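Local coordinates for multifunctional non-homologous end joining DNA repair protein LigD (PDB 2IRU) that probably repairs DNA double-strand breaks by end joining together with Ku, its polymerase domain, the part described here, adding nucleotides with the help of manganese, at residues A242-R247 and A255-W260; A267-Q270 and D274-L277. All blocks are in the same frame, centred on the assembly; numbering follows the deposited sequence.

Following the chain from the N terminus, strand 240-241 leads into residues 242-247, and interaction 1 closes the loop between them and 255-260 on strand 253-257. The chain then passes through helix 260-263 and a loop before interaction 2 closes a much shorter excursion, from 267-270 through strand 271-272 to helix 273-283. The two contacts are in series and neither nest nor cross. Interaction 1 ties strand 253-257 to the 242-245 turn; interaction 2 ties the loop before strand 271-272 to helix 273-283. Their centres lie about 9 Å apart, and they touch: V276 packs on Y244 and A256, and R258 NH1 probably bonds R269 O.

Interaction 1. Residues A242-R247 and A255-W260; sequences APYSLR and AAPRTW
A255 is gripped by its backbone at two points of the 242-247 turn. Its O accepts from Y244 N at 2.7 Å, and its N donates to S245 O at 2.9 Å, both bonds nearly straight (164° at the hydrogen). Using two successive residues opposite one matches a G1 bulge, and the geometry agrees: Y244 has a positive phi of 74° as third residue of a type II turn whose S245 N bonds A242 O. The methyl CB of A255 sits 3.4 Å from A242 O. Farther along, the Y244 ring reaches P257 because CG stands beside the backbone N, anti to the carbonyl carbon (chi1 -60°). P257 CD lies over one ring face, 4.0 Å from the centroid, in a CH-pi contact, and P257 CG touches Y244 CZ at 3.6 Å. This tight, buried part ends there: 258-260 runs away toward partly exposed T259 and W260. R247, partly exposed and probably substrate-binding, makes no close contact with 255-260; its NE pairs with E112 and its NH1 with S175 O. Beyond the segments, Y244 touches helices 29-47 and 273-283, its OH bonded to D285, while the methyl of A255 rests against I241 of strand 240-241.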
ATOM      1  N   ALA A 242       1.777   0.911   0.104  1.00 10.02           N
ATOM      2  CA  ALA A 242       2.106  -0.346  -0.552  1.00 10.41           C
ATOM      3  C   ALA A 242       2.338  -1.490   0.420  1.00 10.78           C
ATOM      4  O   ALA A 242       2.960  -1.293   1.457  1.00  9.83           O
ATOM      5  CB  ALA A 242       3.295  -0.172  -1.417  1.00 11.12           C
ATOM      6  N   PRO A 243       1.873  -2.710   0.059  1.00 11.82           N
ATOM      7  CA  PRO A 243       2.234  -3.834   0.915  1.00 11.20           C
ATOM      8  C   PRO A 243       3.770  -3.869   1.141  1.00 10.35           C
ATOM      9  O   PRO A 243       4.552  -3.609   0.192  1.00  9.97           O
ATOM     10  CB  PRO A 243       1.794  -5.057   0.111  1.00 10.54           C
ATOM     11  CG  PRO A 243       0.615  -4.544  -0.719  1.00 13.18           C
ATOM     12  CD  PRO A 243       1.030  -3.118  -1.086  1.00 11.88           C
ATOM     13  N   TYR A 244       4.146  -4.209   2.369  1.00 10.61           N
ATOM     14  CA  TYR A 244       5.559  -4.235   2.829  1.00 10.15           C
ATOM     15  C   TYR A 244       6.212  -2.862   3.078  1.00 10.60           C
ATOM     16  O   TYR A 244       7.318  -2.802   3.619  1.00 11.57           O
ATOM     17  CB  TYR A 244       6.441  -5.055   1.910  1.00 10.88           C
ATOM     18  CG  TYR A 244       5.985  -6.490   1.809  1.00  9.08           C
ATOM     19  CD1 TYR A 244       6.300  -7.398   2.840  1.00 11.06           C
ATOM     20  CD2 TYR A 244       5.289  -6.956   0.681  1.00 10.41           C
ATOM     21  CE1 TYR A 244       5.905  -8.738   2.762  1.00 14.02           C
ATOM     22  CE2 TYR A 244       4.882  -8.314   0.591  1.00 12.29           C
ATOM     23  CZ  TYR A 244       5.202  -9.183   1.641  1.00 13.33           C
ATOM     24  OH  TYR A 244       4.841 -10.490   1.611  1.00 13.92           O
ATOM     25  N   SER A 245       5.514  -1.781   2.727  1.00  9.86           N
ATOM     26  CA  SER A 245       6.057  -0.450   3.092  1.00  9.82           C
ATOM     27  C   SER A 245       6.121  -0.292   4.602  1.00 10.23           C
ATOM     28  O   SER A 245       5.197  -0.717   5.337  1.00  9.26           O
ATOM     29  CB  SER A 245       5.171   0.683   2.538  1.00  9.71           C
ATOM     30  OG  SER A 245       5.747   1.973   2.843  1.00 10.05           O
ATOM     31  N   LEU A 246       7.175   0.370   5.061  1.00  8.93           N
ATOM     32  CA  LEU A 246       7.237   0.862   6.441  1.00  9.34           C
ATOM     33  C   LEU A 246       6.187   1.965   6.567  1.00  9.54           C
ATOM     34  O   LEU A 246       5.724   2.531   5.540  1.00  9.81           O
ATOM     35  CB  LEU A 246       8.629   1.471   6.730  1.00 10.79           C
ATOM     36  CG  LEU A 246       9.770   0.468   6.887  1.00 12.01           C
ATOM     37  CD1 LEU A 246      11.117   1.149   6.832  1.00 13.14           C
ATOM     38  CD2 LEU A 246       9.664  -0.242   8.220  1.00 16.74           C
ATOM     39  N   ARG A 247       5.887   2.286   7.818  1.00  9.97           N
ATOM     40  CA  ARG A 247       5.047   3.429   8.156  1.00 10.21           C
ATOM     41  C   ARG A 247       5.855   4.444   8.942  1.00 11.04           C
ATOM     42  O   ARG A 247       6.681   4.091   9.820  1.00 10.41           O
ATOM     43  CB  ARG A 247       3.841   2.989   9.000  1.00  9.95           C
ATOM     44  CG  ARG A 247       2.938   1.921   8.343  1.00 11.24           C
ATOM     45  CD  ARG A 247       2.516   2.294   6.920  1.00 13.22           C
ATOM     46  NE  ARG A 247       1.927   3.612   6.812  1.00 14.34           N
ATOM     47  CZ  ARG A 247       0.620   3.851   6.793  1.00 19.33           C
ATOM     48  NH1 ARG A 247      -0.255   2.846   6.845  1.00 19.27           N
ATOM     49  NH2 ARG A 247       0.183   5.097   6.655  1.00 21.60           N
ATOM     50  N   ALA A 255       2.970  -2.227   6.422  1.00  9.01           N
ATOM     51  CA  ALA A 255       1.754  -2.688   5.761  1.00 10.33           C
ATOM     52  C   ALA A 255       1.942  -4.203   5.490  1.00 10.69           C
ATOM     53  O   ALA A 255       2.490  -4.611   4.429  1.00 10.99           O
ATOM     54  CB  ALA A 255       1.548  -1.859   4.489  1.00 10.03           C
ATOM     55  N   ALA A 256       1.541  -5.038   6.455  1.00  9.47           N
ATOM     56  CA  ALA A 256       1.994  -6.447   6.495  1.00  9.00           C
ATOM     57  C   ALA A 256       0.903  -7.418   6.005  1.00 10.36           C
ATOM     58  O   ALA A 256      -0.184  -7.446   6.614  1.00 10.39           O
ATOM     59  CB  ALA A 256       2.435  -6.864   7.910  1.00  9.34           C
ATOM     60  N   PRO A 257       1.195  -8.227   4.954  1.00 11.84           N
ATOM     61  CA  PRO A 257       0.219  -9.277   4.604  1.00 11.50           C
ATOM     62  C   PRO A 257       0.008 -10.258   5.744  1.00 11.81           C
ATOM     63  O   PRO A 257       0.975 -10.635   6.470  1.00 12.32           O
ATOM     64  CB  PRO A 257       0.865 -10.006   3.406  1.00 11.93           C
ATOM     65  CG  PRO A 257       1.770  -9.001   2.786  1.00 12.22           C
ATOM     66  CD  PRO A 257       2.323  -8.204   4.007  1.00 11.64           C
ATOM     67  N   ARG A 258      -1.255 -10.678   5.889  1.00 11.41           N
ATOM     68  CA  ARG A 258      -1.652 -11.620   6.939  1.00 12.68           C
ATOM     69  C   ARG A 258      -2.439 -12.772   6.321  1.00 13.69           C
ATOM     70  O   ARG A 258      -2.918 -12.681   5.175  1.00 13.76           O
ATOM     71  CB  ARG A 258      -2.534 -10.934   8.004  1.00 12.60           C
ATOM     72  CG  ARG A 258      -1.982  -9.593   8.535  1.00 14.39           C
ATOM     73  CD  ARG A 258      -0.582  -9.712   9.159  1.00 14.82           C
ATOM     74  NE  ARG A 258      -0.596 -10.262  10.521  1.00 15.42           N
ATOM     75  CZ  ARG A 258      -0.750  -9.535  11.633  1.00 16.22           C
ATOM     76  NH1 ARG A 258      -0.945  -8.216  11.574  1.00 13.61           N
ATOM     77  NH2 ARG A 258      -0.709 -10.130  12.820  1.00 19.49           N
ATOM     78  N   THR A 259      -2.532 -13.859   7.082  1.00 13.42           N
ATOM     79  CA  THR A 259      -3.514 -14.919   6.780  1.00 14.67           C
ATOM     80  C   THR A 259      -4.886 -14.584   7.394  1.00 14.43           C
ATOM     81  O   THR A 259      -4.998 -13.827   8.383  1.00 14.26           O
ATOM     82  CB  THR A 259      -3.060 -16.287   7.316  1.00 15.06           C
ATOM     83  OG1 THR A 259      -3.121 -16.270   8.741  1.00 16.95           O
ATOM     84  CG2 THR A 259      -1.621 -16.616   6.882  1.00 15.70           C
ATOM     85  N   TRP A 260      -5.927 -15.192   6.836  1.00 15.20           N
ATOM     86  CA  TRP A 260      -7.270 -15.008   7.391  1.00 15.91           C
ATOM     87  C   TRP A 260      -7.326 -15.507   8.850  1.00 16.29           C
ATOM     88  O   TRP A 260      -7.924 -14.855   9.708  1.00 16.74           O
ATOM     89  CB  TRP A 260      -8.308 -15.654   6.475  1.00 16.23           C
ATOM     90  CG  TRP A 260      -8.557 -14.762   5.270  1.00 15.94           C
ATOM     91  CD1 TRP A 260      -8.054 -14.923   3.999  1.00 15.54           C
ATOM     92  CD2 TRP A 260      -9.313 -13.543   5.249  1.00 16.98           C
ATOM     93  NE1 TRP A 260      -8.473 -13.889   3.181  1.00 15.70           N
ATOM     94  CE2 TRP A 260      -9.243 -13.026   3.925  1.00 16.07           C
ATOM     95  CE3 TRP A 260     -10.063 -12.845   6.213  1.00 14.74           C
ATOM     96  CZ2 TRP A 260      -9.906 -11.848   3.541  1.00 16.75           C
ATOM     97  CZ3 TRP A 260     -10.710 -11.656   5.831  1.00 15.33           C
ATOM     98  CH2 TRP A 260     -10.610 -11.167   4.512  1.00 15.30           C
TER

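Interaction 2. Residues A267-Q270 and D274-L277; sequences ALRQ and DEVL
R269 lays the outer edge of its guanidinium against the carboxylate of E275, an end-on, two-point salt bridge. NH2 donates to OE2 of E275 at 2.6 Å and NH1 to OE1 of E275 at 2.9 Å, with angles at the hydrogens of 169° and 166°. Each oxygen uses its syn lone pair, and the two groups are tilted by just 18°, nearly coplanar, as expected when a pair of bonds fixes how they are turned against each other. The side chains arrive from opposite directions. R269 starts with CG between the backbone N and the carbonyl carbon and then stays extended to NE, which carries its charged end across to the helix; E275 is extended beyond CG and meets it. With the nearest CA atoms across the contact, those of Q270 and E275, 10.0 Å apart, the long side chains make the bridge and the backbones remain separate.

NH1 of R269 is shared. It also donates to the backbone O of the next residue, Q270, at 3.0 Å, a more bent bond whose acceptor still lies close to the guanidinium plane. This second partner helps fix the guanidinium's rotation. Around the bridge the surface is exposed or partly exposed, so solvent probably screens the charges. Q270 itself gives its OE1 to the backbone N of G176, a probable substrate-binding residue.

E275 has a role within its own helix as well: OE1 accepts from the backbone N of S272, the residue directly before helix 273-283. The same carboxylate thus serves both the helix start and, through R269, the loop before strand 271-272. A glutamate three residues on, accepting from that N-H, makes the bond expected of the glutamate in a capping box, while S272 OG is bonded to D274 OD1.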
ATOM      1  N   ALA A 267      -5.956 -10.736  19.960  1.00 22.19           N
ATOM      2  CA  ALA A 267      -4.742  -9.970  20.233  1.00 22.04           C
ATOM      3  C   ALA A 267      -4.071  -9.492  18.951  1.00 22.08           C
ATOM      4  O   ALA A 267      -2.893  -9.134  18.986  1.00 22.15           O
ATOM      5  CB  ALA A 267      -3.752 -10.806  21.031  1.00 22.02           C
ATOM      6  N   LEU A 268      -4.795  -9.510  17.828  1.00 21.84           N
ATOM      7  CA  LEU A 268      -4.228  -9.032  16.566  1.00 21.28           C
ATOM      8  C   LEU A 268      -3.661  -7.626  16.736  1.00 20.74           C
ATOM      9  O   LEU A 268      -4.279  -6.734  17.324  1.00 20.23           O
ATOM     10  CB  LEU A 268      -5.228  -9.079  15.397  1.00 22.29           C
ATOM     11  CG  LEU A 268      -4.685  -8.650  14.009  1.00 22.67           C
ATOM     12  CD1 LEU A 268      -4.023  -9.789  13.257  1.00 24.31           C
ATOM     13  CD2 LEU A 268      -5.770  -8.092  13.138  1.00 25.81           C
ATOM     14  N   ARG A 269      -2.447  -7.448  16.239  1.00 19.94           N
ATOM     15  CA  ARG A 269      -1.808  -6.158  16.295  1.00 19.21           C
ATOM     16  C   ARG A 269      -1.018  -5.925  15.026  1.00 17.97           C
ATOM     17  O   ARG A 269      -0.826  -6.840  14.223  1.00 17.42           O
ATOM     18  CB  ARG A 269      -0.868  -6.088  17.486  1.00 19.35           C
ATOM     19  CG  ARG A 269       0.148  -7.195  17.492  1.00 20.86           C
ATOM     20  CD  ARG A 269       1.215  -6.938  18.526  1.00 23.76           C
ATOM     21  NE  ARG A 269       2.193  -8.017  18.551  1.00 25.00           N
ATOM     22  CZ  ARG A 269       3.195  -8.173  17.686  1.00 25.17           C
ATOM     23  NH1 ARG A 269       3.393  -7.317  16.660  1.00 22.08           N
ATOM     24  NH2 ARG A 269       4.008  -9.217  17.851  1.00 27.97           N
ATOM     25  N   GLN A 270      -0.550  -4.692  14.867  1.00 16.62           N
ATOM     26  CA  GLN A 270       0.295  -4.342  13.721  1.00 14.59           C
ATOM     27  C   GLN A 270       1.670  -5.006  13.889  1.00 14.75           C
ATOM     28  O   GLN A 270       2.132  -5.192  15.034  1.00 16.23           O
ATOM     29  CB  GLN A 270       0.455  -2.827  13.651  1.00 14.81           C
ATOM     30  CG  GLN A 270      -0.869  -2.079  13.570  1.00 12.99           C
ATOM     31  CD  GLN A 270      -1.681  -2.458  12.333  1.00 14.00           C
ATOM     32  OE1 GLN A 270      -1.126  -2.828  11.286  1.00 13.84           O
ATOM     33  NE2 GLN A 270      -3.010  -2.358  12.456  1.00 13.71           N
ATOM     34  N   ASP A 274      10.974  -5.984  11.653  1.00 13.55           N
ATOM     35  CA  ASP A 274      11.753  -7.181  11.984  1.00 14.29           C
ATOM     36  C   ASP A 274      10.908  -8.460  11.924  1.00 13.82           C
ATOM     37  O   ASP A 274      11.367  -9.485  11.406  1.00 13.58           O
ATOM     38  CB  ASP A 274      12.471  -7.017  13.314  1.00 15.10           C
ATOM     39  CG  ASP A 274      11.520  -6.717  14.453  1.00 18.04           C
ATOM     40  OD1 ASP A 274      10.912  -5.620  14.470  1.00 20.62           O
ATOM     41  OD2 ASP A 274      11.391  -7.579  15.335  1.00 24.07           O
ATOM     42  N   GLU A 275       9.661  -8.361  12.372  1.00 13.31           N
ATOM     43  CA  GLU A 275       8.741  -9.496  12.321  1.00 14.44           C
ATOM     44  C   GLU A 275       8.391  -9.864  10.879  1.00 13.79           C
ATOM     45  O   GLU A 275       8.283 -11.063  10.519  1.00 14.06           O
ATOM     46  CB  GLU A 275       7.466  -9.161  13.104  1.00 13.68           C
ATOM     47  CG  GLU A 275       7.668  -8.835  14.578  1.00 15.86           C
ATOM     48  CD  GLU A 275       6.346  -8.549  15.255  1.00 17.55           C
ATOM     49  OE1 GLU A 275       5.820  -7.425  15.084  1.00 17.17           O
ATOM     50  OE2 GLU A 275       5.830  -9.460  15.977  1.00 23.87           O
ATOM     51  N   VAL A 276       8.228  -8.838  10.044  1.00 13.92           N
ATOM     52  CA  VAL A 276       7.884  -9.057   8.626  1.00 14.02           C
ATOM     53  C   VAL A 276       9.000  -9.840   7.947  1.00 13.13           C
ATOM     54  O   VAL A 276       8.745 -10.778   7.163  1.00 13.22           O
ATOM     55  CB  VAL A 276       7.601  -7.715   7.926  1.00 14.45           C
ATOM     56  CG1 VAL A 276       7.513  -7.896   6.392  1.00 16.10           C
ATOM     57  CG2 VAL A 276       6.283  -7.109   8.517  1.00 15.31           C
ATOM     58  N   LEU A 277      10.241  -9.465   8.233  1.00 13.56           N
ATOM     59  CA  LEU A 277      11.391 -10.188   7.667  1.00 12.73           C
ATOM     60  C   LEU A 277      11.384 -11.682   8.054  1.00 13.80           C
ATOM     61  O   LEU A 277      11.612 -12.568   7.214  1.00 14.39           O
ATOM     62  CB  LEU A 277      12.663  -9.491   8.117  1.00 13.39           C
ATOM     63  CG  LEU A 277      12.937  -8.154   7.392  1.00 11.79           C
ATOM     64  CD1 LEU A 277      14.199  -7.497   8.041  1.00 12.67           C
ATOM     65  CD2 LEU A 277      13.162  -8.279   5.848  1.00 15.27           C
TER